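Local structure of Xaa-Pro Dipeptidase (Alteromonas macleodii, 2QS8) at residues A[274-285]-A[302-313]; A[66-76]-A[324-334]. The protein probably cleaves C-terminal residues from dipeptides or other short peptides as a metal-dependent carboxypeptidase of the amidohydrolase superfamily. All blocks are in the same frame, centred on the assembly; numbering follows the deposited sequence.

Contact 1: A[274-285]-A[302-313]; sequences YVPTISAGEFVA and AASVGPQISDTF. With MET (methionine), chain D.
Ile278 lays its CD1 methyl over one face of the Phe313 ring, 3.9 Å from CD1 to the ring centroid and 20° off the normal, a CH-pi contact in which the two side chains stand nearly at right angles. Phe313 has CG anti to its N (chi1 173°), which carries the ring out to Ile278 and Pro276; the proline comes obliquely to the CD1 side, its CB 3.8 Å from Phe313 CD1. With Phe313 cut back to an alanine, the Ile278 methyl and the proline ring are likely to be left facing a gap. Ile309 splits its two branches: CG2 rests 3.5 Å from Pro276 O, while CD1 passes Gly281 CA to reach the CE methyl of the bound methionine. Further along, Gly306 CA sits against Gly281 O at 3.2 Å, and a side chain on either glycine would clash. Val284 CB then meets Ala302 CB at 3.7 Å. Tyr274 lies across Thr312, its OH near Thr312 CG2 but hydrogen-bonded to His255 O. No hydrogen bond joins the two segments; helices 278-285 and 302-313 run roughly antiparallel, their axes 7.1 Å apart at a glycine-to-glycine crossing that, in this TIM-barrel amidohydrolase, walls the pocket for the ligand's thioether end.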
loop_
_atom_site.group_PDB
_atom_site.type_symbol
_atom_site.label_atom_id
_atom_site.label_comp_id
_atom_site.label_asym_id
_atom_site.label_seq_id
_atom_site.Cartn_x
_atom_site.Cartn_y
_atom_site.Cartn_z
ATOM N N TYR A 274 -29.729 10.015 13.994
ATOM C CA TYR A 274 -29.835 8.676 14.559
ATOM C C TYR A 274 -30.972 7.911 13.867
ATOM O O TYR A 274 -32.120 8.337 13.904
ATOM C CB TYR A 274 -30.108 8.739 16.070
ATOM C CG TYR A 274 -30.309 7.379 16.730
ATOM C CD1 TYR A 274 -31.162 7.231 17.821
ATOM C CD2 TYR A 274 -29.632 6.251 16.275
ATOM C CE1 TYR A 274 -31.334 5.993 18.442
ATOM C CE2 TYR A 274 -29.795 5.013 16.888
ATOM C CZ TYR A 274 -30.646 4.893 17.969
ATOM O OH TYR A 274 -30.807 3.666 18.574
ATOM N N VAL A 275 -30.634 6.789 13.233
ATOM C CA VAL A 275 -31.602 5.933 12.541
ATOM C C VAL A 275 -31.642 4.650 13.379
ATOM O O VAL A 275 -30.827 3.749 13.199
ATOM C CB VAL A 275 -31.132 5.610 11.121
ATOM C CG1 VAL A 275 -32.208 4.879 10.369
ATOM C CG2 VAL A 275 -30.752 6.873 10.412
ATOM N N PRO A 276 -32.611 4.551 14.296
ATOM C CA PRO A 276 -32.778 3.408 15.193
ATOM C C PRO A 276 -32.998 1.989 14.667
ATOM O O PRO A 276 -32.373 1.062 15.163
ATOM C CB PRO A 276 -33.908 3.863 16.111
ATOM C CG PRO A 276 -34.744 4.690 15.208
ATOM C CD PRO A 276 -33.726 5.500 14.450
ATOM N N THR A 277 -33.865 1.812 13.681
ATOM C CA THR A 277 -34.180 0.475 13.176
ATOM C C THR A 277 -34.611 -0.406 14.344
ATOM O O THR A 277 -34.086 -1.510 14.545
ATOM C CB THR A 277 -32.983 -0.213 12.446
ATOM O OG1 THR A 277 -31.966 -0.591 13.395
ATOM C CG2 THR A 277 -32.417 0.717 11.380
ATOM N N ILE A 278 -35.562 0.095 15.123
ATOM C CA ILE A 278 -36.070 -0.657 16.264
ATOM C C ILE A 278 -36.658 -1.993 15.796
ATOM O O ILE A 278 -36.434 -3.022 16.423
ATOM C CB ILE A 278 -37.170 0.123 17.026
ATOM C CG1 ILE A 278 -36.629 1.475 17.485
ATOM C CG2 ILE A 278 -37.632 -0.684 18.241
ATOM C CD1 ILE A 278 -37.681 2.387 18.065
ATOM N N SER A 279 -37.395 -1.961 14.687
ATOM C CA SER A 279 -38.019 -3.159 14.130
ATOM C C SER A 279 -37.031 -4.311 13.995
ATOM O O SER A 279 -37.266 -5.403 14.508
ATOM C CB SER A 279 -38.612 -2.865 12.751
ATOM O OG SER A 279 -39.694 -1.959 12.833
ATOM N N ALA A 280 -35.933 -4.059 13.291
ATOM C CA ALA A 280 -34.911 -5.075 13.074
ATOM C C ALA A 280 -34.382 -5.561 14.415
ATOM O O ALA A 280 -34.064 -6.737 14.569
ATOM C CB ALA A 280 -33.770 -4.514 12.224
ATOM N N GLY A 281 -34.286 -4.645 15.372
ATOM C CA GLY A 281 -33.807 -5.000 16.694
ATOM C C GLY A 281 -34.735 -6.023 17.326
ATOM O O GLY A 281 -34.295 -7.088 17.767
ATOM N N GLU A 282 -36.028 -5.699 17.354
ATOM C CA GLU A 282 -37.040 -6.583 17.920
ATOM C C GLU A 282 -37.087 -7.901 17.145
ATOM O O GLU A 282 -37.383 -8.955 17.711
ATOM C CB GLU A 282 -38.417 -5.908 17.879
ATOM C CG GLU A 282 -38.527 -4.642 18.714
ATOM C CD GLU A 282 -38.396 -4.908 20.204
ATOM O OE1 GLU A 282 -39.138 -5.770 20.714
ATOM O OE2 GLU A 282 -37.564 -4.253 20.864
ATOM N N PHE A 283 -36.791 -7.833 15.849
ATOM C CA PHE A 283 -36.805 -9.015 14.992
ATOM C C PHE A 283 -35.777 -10.066 15.428
ATOM O O PHE A 283 -36.125 -11.222 15.667
ATOM C CB PHE A 283 -36.528 -8.626 13.541
ATOM C CG PHE A 283 -36.687 -9.760 12.571
ATOM C CD1 PHE A 283 -37.932 -10.064 12.038
ATOM C CD2 PHE A 283 -35.599 -10.542 12.207
ATOM C CE1 PHE A 283 -38.093 -11.125 11.162
ATOM C CE2 PHE A 283 -35.752 -11.610 11.330
ATOM C CZ PHE A 283 -37.001 -11.900 10.807
ATOM N N VAL A 284 -34.517 -9.663 15.534
ATOM C CA VAL A 284 -33.476 -10.603 15.917
ATOM C C VAL A 284 -33.639 -11.095 17.351
ATOM O O VAL A 284 -33.222 -12.208 17.675
ATOM C CB VAL A 284 -32.046 -10.011 15.715
ATOM C CG1 VAL A 284 -31.823 -9.682 14.246
ATOM C CG2 VAL A 284 -31.857 -8.784 16.560
ATOM N N ALA A 285 -34.241 -10.265 18.203
ATOM C CA ALA A 285 -34.477 -10.692 19.573
ATOM C C ALA A 285 -35.417 -11.888 19.626
ATOM O O ALA A 285 -35.079 -12.937 20.128
ATOM C CB ALA A 285 -35.035 -9.543 20.397
ATOM N N ALA A 302 -27.383 -11.572 18.411
ATOM C CA ALA A 302 -28.761 -11.149 18.201
ATOM C C ALA A 302 -29.520 -11.015 19.526
ATOM O O ALA A 302 -30.293 -10.074 19.710
ATOM C CB ALA A 302 -29.475 -12.136 17.281
ATOM N N ALA A 303 -29.296 -11.952 20.443
ATOM C CA ALA A 303 -29.956 -11.936 21.743
ATOM C C ALA A 303 -29.500 -10.741 22.578
ATOM O O ALA A 303 -30.269 -10.198 23.371
ATOM C CB ALA A 303 -29.668 -13.223 22.485
ATOM N N SER A 304 -28.247 -10.336 22.390
ATOM C CA SER A 304 -27.675 -9.209 23.116
ATOM C C SER A 304 -28.057 -7.832 22.558
ATOM O O SER A 304 -28.600 -6.986 23.274
ATOM C CB SER A 304 -26.154 -9.333 23.132
ATOM O OG SER A 304 -25.550 -8.102 23.494
ATOM N N VAL A 305 -27.768 -7.618 21.280
ATOM C CA VAL A 305 -28.035 -6.345 20.621
ATOM C C VAL A 305 -29.507 -5.996 20.439
ATOM O O VAL A 305 -29.954 -4.931 20.860
ATOM C CB VAL A 305 -27.335 -6.284 19.231
ATOM C CG1 VAL A 305 -27.719 -5.008 18.500
ATOM C CG2 VAL A 305 -25.828 -6.344 19.404
ATOM N N GLY A 306 -30.259 -6.888 19.810
ATOM C CA GLY A 306 -31.670 -6.628 19.567
ATOM C C GLY A 306 -32.550 -5.973 20.637
ATOM O O GLY A 306 -33.224 -4.987 20.349
ATOM N N PRO A 307 -32.577 -6.497 21.874
ATOM C CA PRO A 307 -33.401 -5.943 22.959
ATOM C C PRO A 307 -33.057 -4.533 23.439
ATOM O O PRO A 307 -33.919 -3.820 23.949
ATOM C CB PRO A 307 -33.233 -6.967 24.086
ATOM C CG PRO A 307 -32.810 -8.233 23.373
ATOM C CD PRO A 307 -31.876 -7.712 22.322
ATOM N N GLN A 308 -31.798 -4.139 23.274
ATOM C CA GLN A 308 -31.324 -2.833 23.724
ATOM C C GLN A 308 -31.699 -1.632 22.853
ATOM O O GLN A 308 -31.734 -0.509 23.341
ATOM C CB GLN A 308 -29.802 -2.884 23.890
ATOM C CG GLN A 308 -29.148 -1.587 24.354
ATOM C CD GLN A 308 -29.652 -1.124 25.708
ATOM O OE1 GLN A 308 -29.669 -1.894 26.668
ATOM N NE2 GLN A 308 -30.056 0.142 25.796
ATOM N N ILE A 309 -31.973 -1.853 21.573
ATOM C CA ILE A 309 -32.304 -0.736 20.692
ATOM C C ILE A 309 -33.500 0.095 21.159
ATOM O O ILE A 309 -33.423 1.319 21.196
ATOM C CB ILE A 309 -32.528 -1.223 19.245
ATOM C CG1 ILE A 309 -31.210 -1.775 18.691
ATOM C CG2 ILE A 309 -33.004 -0.074 18.368
ATOM C CD1 ILE A 309 -31.276 -2.246 17.250
ATOM N N SER A 310 -34.597 -0.566 21.524
ATOM C CA SER A 310 -35.792 0.137 21.993
ATOM C C SER A 310 -35.472 1.020 23.199
ATOM O O SER A 310 -35.990 2.133 23.330
ATOM C CB SER A 310 -36.883 -0.865 22.375
ATOM O OG SER A 310 -36.446 -1.708 23.427
ATOM N N ASP A 311 -34.613 0.517 24.078
ATOM C CA ASP A 311 -34.230 1.256 25.268
ATOM C C ASP A 311 -33.317 2.424 24.904
ATOM O O ASP A 311 -33.471 3.526 25.426
ATOM C CB ASP A 311 -33.533 0.330 26.259
ATOM C CG ASP A 311 -33.367 0.970 27.615
ATOM O OD1 ASP A 311 -34.404 1.303 28.231
ATOM O OD2 ASP A 311 -32.213 1.151 28.060
ATOM N N THR A 312 -32.364 2.185 24.011
ATOM C CA THR A 312 -31.456 3.235 23.576
ATOM C C THR A 312 -32.234 4.340 22.852
ATOM O O THR A 312 -31.936 5.524 22.999
ATOM C CB THR A 312 -30.372 2.663 22.642
ATOM O OG1 THR A 312 -29.457 1.874 23.412
ATOM C CG2 THR A 312 -29.608 3.769 21.948
ATOM N N PHE A 313 -33.238 3.946 22.079
ATOM C CA PHE A 313 -34.055 4.905 21.342
ATOM C C PHE A 313 -34.680 5.955 22.258
ATOM O O PHE A 313 -34.606 7.152 21.983
ATOM C CB PHE A 313 -35.174 4.180 20.585
ATOM C CG PHE A 313 -36.161 5.111 19.930
ATOM C CD1 PHE A 313 -35.856 5.729 18.726
ATOM C CD2 PHE A 313 -37.387 5.388 20.537
ATOM C CE1 PHE A 313 -36.747 6.608 18.122
ATOM C CE2 PHE A 313 -38.287 6.268 19.942
ATOM C CZ PHE A 313 -37.965 6.880 18.730
HETATM N N MET D . -28.384 -5.621 10.341
HETATM C CA MET D . -27.994 -5.325 11.751
HETATM C C MET D . -26.858 -6.226 12.227
HETATM O O MET D . -26.152 -5.823 13.175
HETATM C CB MET D . -29.200 -5.512 12.670
HETATM C CG MET D . -28.912 -5.169 14.106
HETATM S SD MET D . -30.384 -5.194 15.067
HETATM C CE MET D . -31.199 -3.769 14.403
HETATM O OXT MET D . -26.697 -7.324 11.652
#

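Contact 2: A[66-76]-A[324-334]. With MG (magnesium ion), chain C; MET (methionine), chain D.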
loop_
_atom_site.group_PDB
_atom_site.type_symbol
_atom_site.label_atom_id
_atom_site.label_comp_id
_atom_site.label_asym_id
_atom_site.label_seq_id
_atom_site.Cartn_x
_atom_site.Cartn_y
_atom_site.Cartn_z
HETATM N N MSE A 66 -40.519 8.280 4.117
HETATM C CA MSE A 66 -39.148 7.900 3.796
HETATM C C MSE A 66 -38.521 6.915 4.788
HETATM O O MSE A 66 -38.720 7.030 5.994
HETATM C CB MSE A 66 -38.280 9.152 3.729
HETATM C CG MSE A 66 -38.665 10.087 2.626
HETATM SE SE MSE A 66 -37.374 11.563 2.444
HETATM C CE MSE A 66 -38.562 12.973 1.781
ATOM N N ASP A 67 -37.776 5.944 4.268
ATOM C CA ASP A 67 -37.108 4.944 5.102
ATOM C C ASP A 67 -35.610 5.076 4.811
ATOM O O ASP A 67 -35.156 4.790 3.716
ATOM C CB ASP A 67 -37.608 3.533 4.748
ATOM C CG ASP A 67 -37.204 2.490 5.779
ATOM O OD1 ASP A 67 -36.130 2.639 6.397
ATOM O OD2 ASP A 67 -37.962 1.510 5.963
HETATM N N MSE A 68 -34.854 5.535 5.803
HETATM C CA MSE A 68 -33.413 5.749 5.648
HETATM C C MSE A 68 -32.549 4.481 5.684
HETATM O O MSE A 68 -31.324 4.582 5.606
HETATM C CB MSE A 68 -32.908 6.677 6.750
HETATM C CG MSE A 68 -33.575 8.036 6.826
HETATM SE SE MSE A 68 -33.207 8.955 5.150
HETATM C CE MSE A 68 -31.306 9.342 5.241
ATOM N N HIS A 69 -33.160 3.305 5.819
ATOM C CA HIS A 69 -32.360 2.088 5.920
ATOM C C HIS A 69 -33.074 0.836 5.426
ATOM O O HIS A 69 -33.743 0.142 6.194
ATOM C CB HIS A 69 -31.925 1.906 7.378
ATOM C CG HIS A 69 -30.788 0.948 7.573
ATOM N ND1 HIS A 69 -29.621 1.307 8.212
ATOM C CD2 HIS A 69 -30.662 -0.364 7.264
ATOM C CE1 HIS A 69 -28.826 0.255 8.292
ATOM N NE2 HIS A 69 -29.434 -0.771 7.726
ATOM N N VAL A 70 -32.926 0.549 4.138
ATOM C CA VAL A 70 -33.564 -0.627 3.558
ATOM C C VAL A 70 -32.566 -1.418 2.715
ATOM O O VAL A 70 -31.554 -0.874 2.272
ATOM C CB VAL A 70 -34.782 -0.248 2.662
ATOM C CG1 VAL A 70 -35.836 0.491 3.496
ATOM C CG2 VAL A 70 -34.327 0.598 1.488
ATOM N N HIS A 71 -32.857 -2.701 2.514
ATOM C CA HIS A 71 -31.993 -3.572 1.723
ATOM C C HIS A 71 -32.804 -4.361 0.693
ATOM O O HIS A 71 -32.927 -5.586 0.794
ATOM C CB HIS A 71 -31.247 -4.564 2.630
ATOM C CG HIS A 71 -30.337 -3.920 3.625
ATOM N ND1 HIS A 71 -29.183 -3.258 3.260
ATOM C CD2 HIS A 71 -30.403 -3.846 4.976
ATOM C CE1 HIS A 71 -28.577 -2.809 4.344
ATOM N NE2 HIS A 71 -29.296 -3.152 5.398
ATOM N N PHE A 72 -33.363 -3.670 -0.292
ATOM C CA PHE A 72 -34.134 -4.361 -1.316
ATOM C C PHE A 72 -33.222 -5.421 -1.922
ATOM O O PHE A 72 -32.041 -5.161 -2.167
ATOM C CB PHE A 72 -34.578 -3.406 -2.429
ATOM C CG PHE A 72 -35.500 -2.294 -1.977
ATOM C CD1 PHE A 72 -36.392 -2.477 -0.922
ATOM C CD2 PHE A 72 -35.520 -1.086 -2.660
ATOM C CE1 PHE A 72 -37.291 -1.467 -0.562
ATOM C CE2 PHE A 72 -36.414 -0.072 -2.313
ATOM C CZ PHE A 72 -37.301 -0.263 -1.263
ATOM N N GLY A 73 -33.762 -6.613 -2.159
ATOM C CA GLY A 73 -32.968 -7.678 -2.742
ATOM C C GLY A 73 -32.694 -8.813 -1.779
ATOM O O GLY A 73 -32.176 -9.855 -2.168
ATOM N N GLN A 74 -33.032 -8.609 -0.512
ATOM C CA GLN A 74 -32.831 -9.644 0.487
ATOM C C GLN A 74 -33.880 -9.565 1.587
ATOM O O GLN A 74 -34.495 -8.517 1.799
ATOM C CB GLN A 74 -31.428 -9.527 1.090
ATOM C CG GLN A 74 -31.240 -8.347 2.017
ATOM C CD GLN A 74 -29.775 -8.019 2.257
ATOM O OE1 GLN A 74 -29.107 -7.435 1.402
ATOM N NE2 GLN A 74 -29.265 -8.400 3.423
ATOM N N GLU A 75 -34.094 -10.698 2.247
ATOM C CA GLU A 75 -35.018 -10.843 3.376
ATOM C C GLU A 75 -34.454 -11.993 4.186
ATOM O O GLU A 75 -34.410 -13.126 3.706
ATOM C CB GLU A 75 -36.428 -11.193 2.920
ATOM C CG GLU A 75 -37.105 -10.093 2.135
ATOM C CD GLU A 75 -38.605 -10.285 2.038
ATOM O OE1 GLU A 75 -39.033 -11.415 1.720
ATOM O OE2 GLU A 75 -39.342 -9.300 2.271
ATOM N N TYR A 76 -34.021 -11.707 5.405
ATOM C CA TYR A 76 -33.418 -12.735 6.244
ATOM C C TYR A 76 -34.299 -13.963 6.468
ATOM O O TYR A 76 -35.439 -13.847 6.916
ATOM C CB TYR A 76 -33.012 -12.168 7.610
ATOM C CG TYR A 76 -31.929 -12.995 8.246
ATOM C CD1 TYR A 76 -30.608 -12.885 7.814
ATOM C CD2 TYR A 76 -32.236 -13.981 9.184
ATOM C CE1 TYR A 76 -29.623 -13.739 8.283
ATOM C CE2 TYR A 76 -31.254 -14.846 9.664
ATOM C CZ TYR A 76 -29.947 -14.722 9.202
ATOM O OH TYR A 76 -28.967 -15.597 9.627
ATOM N N ALA A 324 -34.057 10.245 12.474
ATOM C CA ALA A 324 -34.662 10.083 11.158
ATOM C C ALA A 324 -35.136 8.632 11.041
ATOM O O ALA A 324 -34.453 7.708 11.496
ATOM C CB ALA A 324 -33.652 10.403 10.061
ATOM N N PHE A 325 -36.307 8.449 10.436
ATOM C CA PHE A 325 -36.927 7.137 10.253
ATOM C C PHE A 325 -36.085 6.108 9.461
ATOM O O PHE A 325 -35.655 6.376 8.336
ATOM C CB PHE A 325 -38.276 7.323 9.557
ATOM C CG PHE A 325 -39.140 6.103 9.570
ATOM C CD1 PHE A 325 -40.039 5.892 10.605
ATOM C CD2 PHE A 325 -39.080 5.182 8.534
ATOM C CE1 PHE A 325 -40.871 4.787 10.605
ATOM C CE2 PHE A 325 -39.905 4.077 8.527
ATOM C CZ PHE A 325 -40.806 3.877 9.566
ATOM N N GLY A 326 -35.889 4.934 10.057
ATOM C CA GLY A 326 -35.127 3.865 9.430
ATOM C C GLY A 326 -35.463 2.516 10.055
ATOM O O GLY A 326 -35.420 2.375 11.272
ATOM N N THR A 327 -35.743 1.517 9.230
ATOM C CA THR A 327 -36.169 0.208 9.733
ATOM C C THR A 327 -35.227 -1.004 9.590
ATOM O O THR A 327 -35.303 -1.952 10.370
ATOM C CB THR A 327 -37.491 -0.184 9.058
ATOM O OG1 THR A 327 -37.233 -0.515 7.689
ATOM C CG2 THR A 327 -38.470 0.999 9.080
ATOM N N ASP A 328 -34.357 -0.963 8.587
ATOM C CA ASP A 328 -33.451 -2.060 8.287
ATOM C C ASP A 328 -34.288 -3.200 7.695
ATOM O O ASP A 328 -34.047 -4.388 7.959
ATOM C CB ASP A 328 -32.686 -2.540 9.531
ATOM C CG ASP A 328 -31.431 -3.347 9.177
ATOM O OD1 ASP A 328 -31.118 -3.511 7.978
ATOM O OD2 ASP A 328 -30.735 -3.815 10.100
ATOM N N ALA A 329 -35.290 -2.810 6.913
ATOM C CA ALA A 329 -36.147 -3.757 6.209
ATOM C C ALA A 329 -35.219 -4.515 5.251
ATOM O O ALA A 329 -34.474 -3.911 4.480
ATOM C CB ALA A 329 -37.219 -3.013 5.431
ATOM N N GLY A 330 -35.279 -5.820 5.281
ATOM C CA GLY A 330 -34.402 -6.675 4.495
ATOM C C GLY A 330 -33.950 -7.741 5.480
ATOM O O GLY A 330 -33.455 -8.801 5.112
ATOM N N VAL A 331 -34.141 -7.395 6.734
ATOM C CA VAL A 331 -34.005 -8.247 7.849
ATOM C C VAL A 331 -35.403 -8.795 7.973
ATOM O O VAL A 331 -35.676 -9.934 7.624
ATOM C CB VAL A 331 -33.571 -7.476 9.125
ATOM C CG1 VAL A 331 -33.573 -8.401 10.321
ATOM C CG2 VAL A 331 -32.196 -6.855 8.915
ATOM N N GLN A 332 -36.311 -7.968 8.490
ATOM C CA GLN A 332 -37.720 -8.348 8.526
ATOM C C GLN A 332 -38.255 -8.186 7.120
ATOM O O GLN A 332 -37.581 -7.606 6.266
ATOM C CB GLN A 332 -38.519 -7.490 9.531
ATOM C CG GLN A 332 -38.560 -6.006 9.203
ATOM C CD GLN A 332 -37.345 -5.247 9.727
ATOM O OE1 GLN A 332 -36.599 -5.771 10.559
ATOM N NE2 GLN A 332 -36.960 -4.024 9.393
ATOM N N LYS A 333 -39.459 -8.680 6.860
ATOM C CA LYS A 333 -40.046 -8.579 5.523
ATOM C C LYS A 333 -40.227 -7.134 5.050
ATOM O O LYS A 333 -40.512 -6.241 5.849
ATOM C CB LYS A 333 -41.406 -9.274 5.494
ATOM C CG LYS A 333 -41.382 -10.789 5.633
ATOM C CD LYS A 333 -41.211 -11.454 4.277
ATOM C CE LYS A 333 -42.050 -12.723 4.155
ATOM N NZ LYS A 333 -41.768 -13.701 5.239
ATOM N N HIS A 334 -40.064 -6.916 3.747
ATOM C CA HIS A 334 -40.240 -5.593 3.158
ATOM C C HIS A 334 -41.733 -5.339 3.117
ATOM O O HIS A 334 -42.513 -6.261 2.859
ATOM C CB HIS A 334 -39.673 -5.548 1.731
ATOM C CG HIS A 334 -38.178 -5.546 1.669
ATOM N ND1 HIS A 334 -37.425 -4.419 1.923
ATOM C CD2 HIS A 334 -37.295 -6.547 1.445
ATOM C CE1 HIS A 334 -36.143 -4.730 1.862
ATOM N NE2 HIS A 334 -36.036 -6.014 1.574
HETATM MG MG MG C . -28.610 -3.015 7.455
HETATM N N MET D . -28.384 -5.621 10.341
HETATM C CA MET D . -27.994 -5.325 11.751
HETATM C C MET D . -26.858 -6.226 12.227
HETATM O O MET D . -26.152 -5.823 13.175
HETATM C CB MET D . -29.200 -5.512 12.670
HETATM C CG MET D . -28.912 -5.169 14.106
HETATM S SD MET D . -30.384 -5.194 15.067
HETATM C CE MET D . -31.199 -3.769 14.403
HETATM O OXT MET D . -26.697 -7.324 11.652
HETATM O O HOH W 1 -41.899 -8.653 1.478
HETATM O O HOH W 2 -37.539 -11.693 7.031
#
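His69 and His71 bring their NE2 atoms to the magnesium ion, and Asp328 OD1 joins them from the other segment, 2.6 Å from the metal. Hydrogen bonds between His69 ND1 and Glu254 OE1 and between His71 ND1 and Gly114 O fix the rings' rotation. OD1 lies in plane at the His71 ring edge but obliquely to the His69 ring, the carboxylate turned about 65° from both. With CG anti to its N (chi1 -161°), Asp328 runs alongside His69, and its second oxygen, OD2, accepts a hydrogen bond from the amino group of the bound methionine. Behind the metal the packing is tight and buried. Asp67 grips Thr327 twice: OD2 takes OG1 at 2.8 Å through its syn lone pair, and OD1 takes Thr327 N. His69 N reaches Asp67 OD1 from the opposite face, closing an Asx turn; from the second shell the carboxylate thus ties together the two segments that supply the metal ligands. The pairing continues with His71 N to Ala329 O at 2.8 Å. Gly330 fits against His71 CB, where any side chain would collide.

Beyond it, His334 NE2 donates to Gln74 O at 2.9 Å and weakly to His71 O, while Glu75 OE2 receives His334 N in a nearly straight bond; the carboxylate and imidazole planes lie within 3° of each other. Here the contact loosens toward solvent: a water joins Glu75 OE2 to His334 O, another links Tyr76 O with Val331 O, and the exposed Lys333 lays its aliphatic chain, CD foremost, beside Glu75 OE1, its NZ 5.0 Å from that oxygen and no salt bridge.

His98 of helix 88-104 stacks on His334, and Phe72 packs against the same helix. The selenomethionines Met66 and Met68 lean on helix 360-365, while Val331 and Gln332 touch helix 278-287 and Arg111 of strand 107-112 bonds to Met68 O.

Contact 1 is nested along the chain inside the long loop that contact 2 closes: 66-76 comes first, then 274-285 and 302-313, and 324-334 follows helix 299-319. Their centres are about 14 Å apart and the two touch directly. Tyr274 O lies 3.1 Å from Ala324 N, a probable hydrogen bond that sets strand 273-275 beside the start of 324-334, and Ala280 CA packs on Gln332 OE1. Both reach the bound methionine from different ends, contact 1 at its thioether and contact 2 at its amino group beside the magnesium ion. Residues distant in sequence thus build the metal site and the side-chain pocket of a single barrel.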